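PDB 3NZ3: gram-positive cocci surface proteins LPxTG domain-containing protein, which probably binds mucin at the bacterial surface through the domain described here, as part of a cell-wall-anchored adhesin of Streptococcus pneumoniae. Local coordinates for residues K20-V32 with V94-D108. Residues are numbered along the deposited sequence; the frame is centred on the assembly and turned at random.
Sequences KTITRIIHYVDKV and VTSDSSDKEITVRYD. With SO4 (sulfate ion), chain C.
Thr23 and Lys101 begin a parallel pairing that runs to Lys31 and Tyr107, joining strand 14-30 to strand 101-107, at one edge of the mixed sheet of this Ig-like, all-beta mucin-binding domain. Thr23, Ile25, His27 and Val29 offer their carbonyls to Lys101, Ile103, Val105 and Tyr107, whose own carbonyls accept from Ile25, His27, Val29 and Lys31. The last of these bonds, Lys31 N to Tyr107 O, is short at 2.6 Å and nearly straight.

Ahead of strand 101-107 a carboxylate replaces the backbone acceptor. Asp100 OD1 takes the N-H of Thr23 at 2.8 Å, from above the carboxylate plane, and also accepts from a water that bonds Thr21 O and Thr23 OG1. Lys20, extended beyond CG, reaches the Thr95-Ser98 type I turn, where its NZ donates to a lone pair of Ser96 O at 2.7 Å. A sulfate, probably from the crystallisation liquor, accepts from Ser99 N and Lys101 NZ.

On the face carrying Tyr28, the Tyr28 and Tyr107 side chains run alongside each other, with Tyr28 CD2 at the edge of the Tyr107 ring, 3.8 Å from CE1. Tyr107 OH donates to Gly76 O. Buried Arg24 sets CD 3.7 Å from Ile103 CD1, while NE bonds Gln43 OE1 and NH1 bonds Glu90 O. On the other face, Glu102 OE1 lies in the plane of the His27 ring, 3.6 Å from NE2, while ND1 bonds Asp40.

At the far end Asp30 OD1 closes an Asx turn onto Val32 N, also takes the N-H of Thr33, and is linked by a water to Asp108 OD1; OD2 bonds Tyr81 OH. The pairing thus rests on regular backbone bonds, extended by Asp100 and Lys20 at one end and by a water between Asp30 and Asp108 at the other.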
# COMPACT_ATOMS: atom_id res chain seq x y z
N LYS A 20 -9.29 -8.01 5.81
CA LYS A 20 -7.94 -8.27 5.34
C LYS A 20 -7.23 -6.96 5.03
O LYS A 20 -7.88 -5.98 4.68
CB LYS A 20 -7.94 -9.21 4.13
CG LYS A 20 -8.56 -8.66 2.88
CD LYS A 20 -8.38 -9.69 1.76
CE LYS A 20 -8.95 -9.21 0.45
NZ LYS A 20 -8.68 -10.22 -0.63
N THR A 21 -5.91 -6.97 5.16
CA THR A 21 -5.11 -5.77 4.96
C THR A 21 -4.24 -5.93 3.72
O THR A 21 -3.59 -6.97 3.53
CB THR A 21 -4.26 -5.44 6.21
OG1 THR A 21 -5.11 -5.34 7.35
CG2 THR A 21 -3.50 -4.11 6.04
N ILE A 22 -4.27 -4.91 2.87
CA ILE A 22 -3.45 -4.84 1.67
C ILE A 22 -2.57 -3.60 1.80
O ILE A 22 -3.08 -2.51 2.07
CB ILE A 22 -4.32 -4.78 0.39
CG1 ILE A 22 -5.33 -5.94 0.38
CG2 ILE A 22 -3.45 -4.85 -0.87
CD1 ILE A 22 -6.49 -5.75 -0.56
N THR A 23 -1.27 -3.78 1.61
CA THR A 23 -0.30 -2.74 1.97
C THR A 23 0.63 -2.35 0.82
O THR A 23 1.13 -3.22 0.08
CB THR A 23 0.54 -3.17 3.20
OG1 THR A 23 -0.33 -3.61 4.26
CG2 THR A 23 1.40 -2.02 3.73
N ARG A 24 0.85 -1.05 0.66
CA ARG A 24 1.90 -0.55 -0.22
C ARG A 24 3.04 0.03 0.61
O ARG A 24 2.82 0.87 1.49
CB ARG A 24 1.37 0.49 -1.20
CG ARG A 24 2.46 1.04 -2.14
CD ARG A 24 1.87 1.85 -3.29
NE ARG A 24 1.40 3.16 -2.86
CZ ARG A 24 0.83 4.06 -3.66
NH1 ARG A 24 0.67 3.80 -4.96
NH2 ARG A 24 0.44 5.23 -3.17
N ILE A 25 4.25 -0.41 0.30
CA ILE A 25 5.44 0.15 0.91
C ILE A 25 6.25 0.91 -0.13
O ILE A 25 6.50 0.40 -1.24
CB ILE A 25 6.31 -0.93 1.59
CG1 ILE A 25 5.49 -1.65 2.68
CG2 ILE A 25 7.57 -0.31 2.20
CD1 ILE A 25 6.13 -2.91 3.23
N ILE A 26 6.66 2.12 0.23
CA ILE A 26 7.55 2.89 -0.63
C ILE A 26 8.92 2.95 0.04
O ILE A 26 9.03 3.33 1.22
CB ILE A 26 7.01 4.31 -0.91
CG1 ILE A 26 5.53 4.24 -1.31
CG2 ILE A 26 7.85 5.00 -2.00
CD1 ILE A 26 4.81 5.58 -1.31
N HIS A 27 9.95 2.54 -0.69
CA HIS A 27 11.34 2.63 -0.24
C HIS A 27 12.02 3.79 -0.96
O HIS A 27 11.68 4.10 -2.11
CB HIS A 27 12.13 1.36 -0.55
CG HIS A 27 11.52 0.11 0.01
ND1 HIS A 27 11.52 -0.18 1.36
CD2 HIS A 27 10.93 -0.94 -0.61
CE1 HIS A 27 10.94 -1.36 1.55
NE2 HIS A 27 10.58 -1.84 0.37
N TYR A 28 13.00 4.39 -0.29
CA TYR A 28 13.77 5.50 -0.84
C TYR A 28 15.25 5.16 -0.72
O TYR A 28 15.77 5.07 0.40
CB TYR A 28 13.46 6.80 -0.08
CG TYR A 28 12.00 7.19 -0.13
CD1 TYR A 28 11.10 6.73 0.82
CD2 TYR A 28 11.52 8.02 -1.15
CE1 TYR A 28 9.75 7.09 0.78
CE2 TYR A 28 10.18 8.38 -1.21
CZ TYR A 28 9.30 7.91 -0.24
OH TYR A 28 7.97 8.28 -0.30
N VAL A 29 15.91 4.95 -1.85
CA VAL A 29 17.29 4.46 -1.84
C VAL A 29 18.25 5.29 -2.71
O VAL A 29 17.83 6.02 -3.62
CB VAL A 29 17.41 2.96 -2.24
CG1 VAL A 29 16.51 2.07 -1.37
CG2 VAL A 29 17.10 2.75 -3.72
N ASP A 30 19.53 5.17 -2.41
CA ASP A 30 20.57 5.68 -3.29
C ASP A 30 20.60 4.81 -4.55
O ASP A 30 20.70 3.58 -4.46
CB ASP A 30 21.92 5.65 -2.56
CG ASP A 30 23.04 6.29 -3.35
OD1 ASP A 30 23.34 5.83 -4.47
OD2 ASP A 30 23.65 7.25 -2.83
N LYS A 31 20.50 5.45 -5.71
CA LYS A 31 20.49 4.75 -7.01
C LYS A 31 21.63 3.75 -7.18
O LYS A 31 21.44 2.68 -7.75
CB LYS A 31 20.52 5.76 -8.18
CG LYS A 31 20.26 5.13 -9.55
CD LYS A 31 20.52 6.11 -10.68
CE LYS A 31 20.32 5.44 -12.04
NZ LYS A 31 20.70 6.36 -13.14
N VAL A 32 22.82 4.11 -6.67
CA VAL A 32 24.03 3.31 -6.86
C VAL A 32 24.26 2.31 -5.72
O VAL A 32 24.44 1.11 -5.96
CB VAL A 32 25.28 4.21 -7.05
CG1 VAL A 32 26.57 3.39 -7.05
CG2 VAL A 32 25.17 5.02 -8.34
N VAL A 94 -7.65 0.63 -3.98
CA VAL A 94 -7.39 -0.68 -3.39
C VAL A 94 -8.73 -1.43 -3.30
O VAL A 94 -9.70 -0.92 -2.73
CB VAL A 94 -6.72 -0.56 -1.99
CG1 VAL A 94 -6.41 -1.94 -1.41
CG2 VAL A 94 -5.43 0.25 -2.07
N THR A 95 -8.77 -2.62 -3.88
CA THR A 95 -9.96 -3.47 -3.80
C THR A 95 -9.53 -4.81 -3.24
O THR A 95 -8.34 -5.04 -3.07
CB THR A 95 -10.63 -3.69 -5.19
OG1 THR A 95 -9.80 -4.54 -5.99
CG2 THR A 95 -10.89 -2.37 -5.91
N SER A 96 -10.49 -5.69 -2.98
CA SER A 96 -10.16 -7.01 -2.43
C SER A 96 -9.30 -7.86 -3.37
O SER A 96 -8.68 -8.83 -2.93
CB SER A 96 -11.43 -7.78 -2.05
OG SER A 96 -12.27 -7.96 -3.17
N ASP A 97 -9.25 -7.48 -4.64
CA ASP A 97 -8.43 -8.19 -5.62
C ASP A 97 -7.00 -7.65 -5.71
O ASP A 97 -6.13 -8.29 -6.31
CB ASP A 97 -9.10 -8.15 -7.00
CG ASP A 97 -10.45 -8.86 -7.02
OD1 ASP A 97 -10.54 -9.99 -6.49
OD2 ASP A 97 -11.41 -8.29 -7.57
N SER A 98 -6.75 -6.48 -5.10
CA SER A 98 -5.42 -5.87 -5.09
C SER A 98 -4.40 -6.73 -4.34
O SER A 98 -4.73 -7.39 -3.36
CB SER A 98 -5.47 -4.47 -4.48
OG SER A 98 -6.40 -3.63 -5.14
N SER A 99 -3.16 -6.72 -4.82
CA SER A 99 -2.04 -7.35 -4.11
C SER A 99 -1.19 -6.28 -3.42
O SER A 99 -1.27 -5.11 -3.77
CB SER A 99 -1.18 -8.19 -5.06
OG SER A 99 -0.16 -7.42 -5.68
N ASP A 100 -0.40 -6.70 -2.43
CA ASP A 100 0.57 -5.82 -1.79
C ASP A 100 1.52 -5.27 -2.85
O ASP A 100 1.80 -5.94 -3.85
CB ASP A 100 1.38 -6.56 -0.73
CG ASP A 100 0.54 -6.98 0.47
OD1 ASP A 100 -0.52 -6.37 0.73
OD2 ASP A 100 0.95 -7.94 1.16
N LYS A 101 2.00 -4.04 -2.64
CA LYS A 101 2.92 -3.42 -3.59
C LYS A 101 4.13 -2.85 -2.86
O LYS A 101 4.04 -2.44 -1.70
CB LYS A 101 2.23 -2.32 -4.40
CG LYS A 101 1.15 -2.79 -5.36
CD LYS A 101 1.71 -3.34 -6.67
CE LYS A 101 0.59 -3.67 -7.65
NZ LYS A 101 -0.27 -2.49 -8.00
N GLU A 102 5.26 -2.84 -3.56
CA GLU A 102 6.47 -2.18 -3.10
C GLU A 102 6.96 -1.29 -4.24
O GLU A 102 7.02 -1.73 -5.39
CB GLU A 102 7.54 -3.19 -2.69
CG GLU A 102 7.28 -3.86 -1.35
CD GLU A 102 8.32 -4.91 -1.00
OE1 GLU A 102 9.50 -4.74 -1.37
OE2 GLU A 102 7.94 -5.90 -0.34
N ILE A 103 7.26 -0.04 -3.91
CA ILE A 103 7.78 0.91 -4.88
C ILE A 103 9.11 1.44 -4.34
O ILE A 103 9.22 1.75 -3.15
CB ILE A 103 6.77 2.06 -5.14
CG1 ILE A 103 5.49 1.50 -5.79
CG2 ILE A 103 7.38 3.16 -6.02
CD1 ILE A 103 4.38 2.50 -5.95
N THR A 104 10.11 1.52 -5.21
CA THR A 104 11.41 2.07 -4.83
C THR A 104 11.66 3.36 -5.59
O THR A 104 11.67 3.38 -6.83
CB THR A 104 12.55 1.05 -5.07
OG1 THR A 104 12.33 -0.11 -4.25
CG2 THR A 104 13.91 1.66 -4.72
N VAL A 105 11.83 4.44 -4.84
CA VAL A 105 12.20 5.73 -5.39
C VAL A 105 13.72 5.83 -5.26
O VAL A 105 14.28 5.57 -4.19
CB VAL A 105 11.50 6.88 -4.61
CG1 VAL A 105 11.94 8.24 -5.12
CG2 VAL A 105 9.97 6.74 -4.69
N ARG A 106 14.39 6.19 -6.36
CA ARG A 106 15.85 6.22 -6.40
C ARG A 106 16.43 7.62 -6.54
O ARG A 106 16.03 8.38 -7.43
CB ARG A 106 16.38 5.29 -7.50
CG ARG A 106 16.24 3.82 -7.17
CD ARG A 106 16.61 2.92 -8.33
NE ARG A 106 16.51 1.51 -7.93
CZ ARG A 106 15.41 0.77 -8.06
NH1 ARG A 106 14.30 1.28 -8.59
NH2 ARG A 106 15.42 -0.50 -7.67
N TYR A 107 17.39 7.93 -5.66
CA TYR A 107 18.10 9.20 -5.68
C TYR A 107 19.55 8.97 -6.09
O TYR A 107 20.22 8.05 -5.60
CB TYR A 107 18.10 9.86 -4.29
CG TYR A 107 16.74 10.27 -3.75
CD1 TYR A 107 15.85 9.32 -3.25
CD2 TYR A 107 16.36 11.61 -3.71
CE1 TYR A 107 14.60 9.69 -2.74
CE2 TYR A 107 15.12 11.99 -3.19
CZ TYR A 107 14.25 11.02 -2.71
OH TYR A 107 13.03 11.39 -2.20
N ASP A 108 20.03 9.81 -6.99
CA ASP A 108 21.42 9.74 -7.41
C ASP A 108 22.13 10.97 -6.86
O ASP A 108 21.60 12.07 -6.91
CB ASP A 108 21.50 9.69 -8.94
CG ASP A 108 22.76 9.01 -9.44
OD1 ASP A 108 23.51 8.41 -8.63
OD2 ASP A 108 23.00 9.06 -10.67
S SO4 C . -2.95 -4.91 -9.05
O1 SO4 C . -2.99 -5.70 -7.83
O2 SO4 C . -3.11 -3.49 -8.72
O3 SO4 C . -1.67 -5.11 -9.71
O4 SO4 C . -4.03 -5.31 -9.95
O HOH W 1 -0.76 -6.33 3.87
O HOH W 2 -1.99 -8.72 1.43
O HOH W 3 24.24 7.88 -5.95